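Local coordinates for circadian clock oscillator protein KaiA (PDB 1R5Q) that probably stimulates autophosphorylation of KaiC, as a key component of the KaiABC oscillator that drives circadian rhythms in cyanobacteria, at residues Q20-Y25 with R82-D87. Sequence-based numbering, arbitrary orientation.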
loop_
_atom_site.group_PDB
_atom_site.type_symbol
_atom_site.label_atom_id
_atom_site.label_comp_id
_atom_site.label_asym_id
_atom_site.label_seq_id
_atom_site.Cartn_x
_atom_site.Cartn_y
_atom_site.Cartn_z
ATOM N N GLN A 20 -5.078 -3.276 -5.418
ATOM C CA GLN A 20 -5.577 -2.525 -6.566
ATOM C C GLN A 20 -4.592 -1.424 -7.021
ATOM O O GLN A 20 -4.523 -1.108 -8.212
ATOM C CB GLN A 20 -6.957 -1.927 -6.249
ATOM C CG GLN A 20 -8.107 -2.973 -6.165
ATOM C CD GLN A 20 -8.119 -3.967 -7.345
ATOM O OE1 GLN A 20 -8.037 -3.571 -8.517
ATOM N NE2 GLN A 20 -8.222 -5.268 -7.033
ATOM N N ILE A 21 -3.824 -0.844 -6.091
ATOM C CA ILE A 21 -2.840 0.183 -6.470
ATOM C C ILE A 21 -1.712 -0.506 -7.246
ATOM O O ILE A 21 -1.274 -0.028 -8.303
ATOM C CB ILE A 21 -2.238 0.909 -5.214
ATOM C CG1 ILE A 21 -3.300 1.820 -4.589
ATOM C CG2 ILE A 21 -0.969 1.732 -5.615
ATOM C CD1 ILE A 21 -2.981 2.278 -3.157
ATOM N N LEU A 22 -1.230 -1.630 -6.736
ATOM C CA LEU A 22 -0.172 -2.340 -7.439
ATOM C C LEU A 22 -0.621 -2.736 -8.867
ATOM O O LEU A 22 0.089 -2.485 -9.827
ATOM C CB LEU A 22 0.223 -3.606 -6.674
ATOM C CG LEU A 22 0.992 -3.451 -5.351
ATOM C CD1 LEU A 22 1.045 -4.784 -4.610
ATOM C CD2 LEU A 22 2.395 -2.930 -5.634
ATOM N N LEU A 23 -1.801 -3.345 -8.984
ATOM C CA LEU A 23 -2.305 -3.798 -10.276
ATOM C C LEU A 23 -2.627 -2.687 -11.265
ATOM O O LEU A 23 -2.779 -2.942 -12.465
ATOM C CB LEU A 23 -3.530 -4.699 -10.074
ATOM C CG LEU A 23 -3.210 -5.978 -9.277
ATOM C CD1 LEU A 23 -4.448 -6.876 -9.146
ATOM C CD2 LEU A 23 -2.071 -6.718 -9.973
ATOM N N SER A 24 -2.750 -1.452 -10.794
ATOM C CA SER A 24 -3.015 -0.381 -11.740
ATOM C C SER A 24 -1.847 0.595 -11.783
ATOM O O SER A 24 -1.887 1.576 -12.525
ATOM C CB SER A 24 -4.281 0.366 -11.351
ATOM O OG SER A 24 -4.008 1.242 -10.287
ATOM N N TYR A 25 -0.793 0.314 -11.015
ATOM C CA TYR A 25 0.337 1.233 -10.934
ATOM C C TYR A 25 1.064 1.560 -12.233
ATOM O O TYR A 25 1.530 2.690 -12.435
ATOM C CB TYR A 25 1.382 0.734 -9.940
ATOM C CG TYR A 25 2.352 1.839 -9.564
ATOM C CD1 TYR A 25 1.978 2.839 -8.654
ATOM C CD2 TYR A 25 3.625 1.919 -10.146
ATOM C CE1 TYR A 25 2.833 3.884 -8.340
ATOM C CE2 TYR A 25 4.495 2.974 -9.823
ATOM C CZ TYR A 25 4.082 3.947 -8.926
ATOM O OH TYR A 25 4.897 5.013 -8.652
ATOM N N ARG A 82 8.824 -2.226 -6.479
ATOM C CA ARG A 82 9.489 -1.456 -5.427
ATOM C C ARG A 82 9.277 0.037 -5.708
ATOM O O ARG A 82 9.368 0.876 -4.801
ATOM C CB ARG A 82 10.976 -1.773 -5.374
ATOM C CG ARG A 82 11.249 -3.182 -4.881
ATOM C CD ARG A 82 12.723 -3.469 -4.854
ATOM N NE ARG A 82 13.006 -4.862 -4.523
ATOM C CZ ARG A 82 14.203 -5.425 -4.667
ATOM N NH1 ARG A 82 15.220 -4.713 -5.138
ATOM N NH2 ARG A 82 14.384 -6.695 -4.325
ATOM N N LEU A 83 8.981 0.362 -6.968
ATOM C CA LEU A 83 8.718 1.749 -7.358
ATOM C C LEU A 83 7.427 2.204 -6.669
ATOM O O LEU A 83 7.311 3.337 -6.179
ATOM C CB LEU A 83 8.545 1.854 -8.881
ATOM C CG LEU A 83 9.836 1.633 -9.684
ATOM C CD1 LEU A 83 9.539 1.579 -11.190
ATOM C CD2 LEU A 83 10.802 2.765 -9.380
ATOM N N THR A 84 6.452 1.307 -6.677
ATOM C CA THR A 84 5.171 1.543 -6.046
ATOM C C THR A 84 5.372 1.798 -4.546
ATOM O O THR A 84 4.801 2.732 -3.982
ATOM C CB THR A 84 4.250 0.319 -6.177
ATOM O OG1 THR A 84 4.079 -0.013 -7.572
ATOM C CG2 THR A 84 2.891 0.631 -5.529
ATOM N N LEU A 85 6.176 0.964 -3.905
ATOM C CA LEU A 85 6.405 1.111 -2.471
ATOM C C LEU A 85 7.107 2.437 -2.166
ATOM O O LEU A 85 6.782 3.126 -1.198
ATOM C CB LEU A 85 7.226 -0.066 -1.946
ATOM C CG LEU A 85 7.508 -0.082 -0.432
ATOM C CD1 LEU A 85 6.193 0.023 0.374
ATOM C CD2 LEU A 85 8.263 -1.367 -0.084
ATOM N N ILE A 86 8.076 2.795 -2.996
ATOM C CA ILE A 86 8.758 4.064 -2.812
ATOM C C ILE A 86 7.757 5.213 -2.882
ATOM O O ILE A 86 7.768 6.118 -2.037
ATOM C CB ILE A 86 9.847 4.288 -3.897
ATOM C CG1 ILE A 86 11.053 3.374 -3.606
ATOM C CG2 ILE A 86 10.275 5.779 -3.910
ATOM C CD1 ILE A 86 11.996 3.193 -4.799
ATOM N N ASP A 87 6.892 5.157 -3.889
ATOM C CA ASP A 87 5.885 6.184 -4.141
ATOM C C ASP A 87 4.924 6.321 -2.948
ATOM O O ASP A 87 4.561 7.427 -2.544
ATOM C CB ASP A 87 5.127 5.805 -5.414
ATOM C CG ASP A 87 4.317 6.956 -6.012
ATOM O OD1 ASP A 87 3.799 6.770 -7.130
ATOM O OD2 ASP A 87 4.183 8.030 -5.387
#
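Tyr-25 has CG anti to the backbone N (chi1 -164°), and Asp-87 repeats that torsion from its own helix; the two side chains converge, and the phenol meets the carboxylate. The pairing joins residues 20-25, carried by helix 8-24, to the first turns of helix 82-100 within the four-helix bundle of the KaiA C-terminal domain. Tyr-25 OH donates to Asp-87 OD1 at 2.6 Å, reaching the oxygen on its anti side, 22° out of the carboxylate plane. That acceptor lies at the ring edge, in the ring plane, while the carboxylate itself is turned 78° against the ring.

One ring face rests on Thr-84. Thr-84 CA makes a CH-pi contact 4.0 Å from the Tyr-25 ring centroid, and Thr-84 OG1 sits 3.1 Å above the same face near CG, buried and without a hydrogen-bonding partner in the model. A phenylalanine here would probably leave Asp-87 OD1 without its hydroxyl mate and the ring without the bond that fixes its edge. Beside the Tyr-25 ring, the methyl of Thr-84 carries the rest of the contact: Ile-21 CG2 comes within 4.0 Å of Thr-84 CG2, and buried Leu-22, which touches Leu-60 and Phe-64 of helix 50-67, brings a third helix to this side of the contact. The closest apolar approach across the two segments is Leu-22 CD2 to Thr-84 CG2, at 3.6 Å.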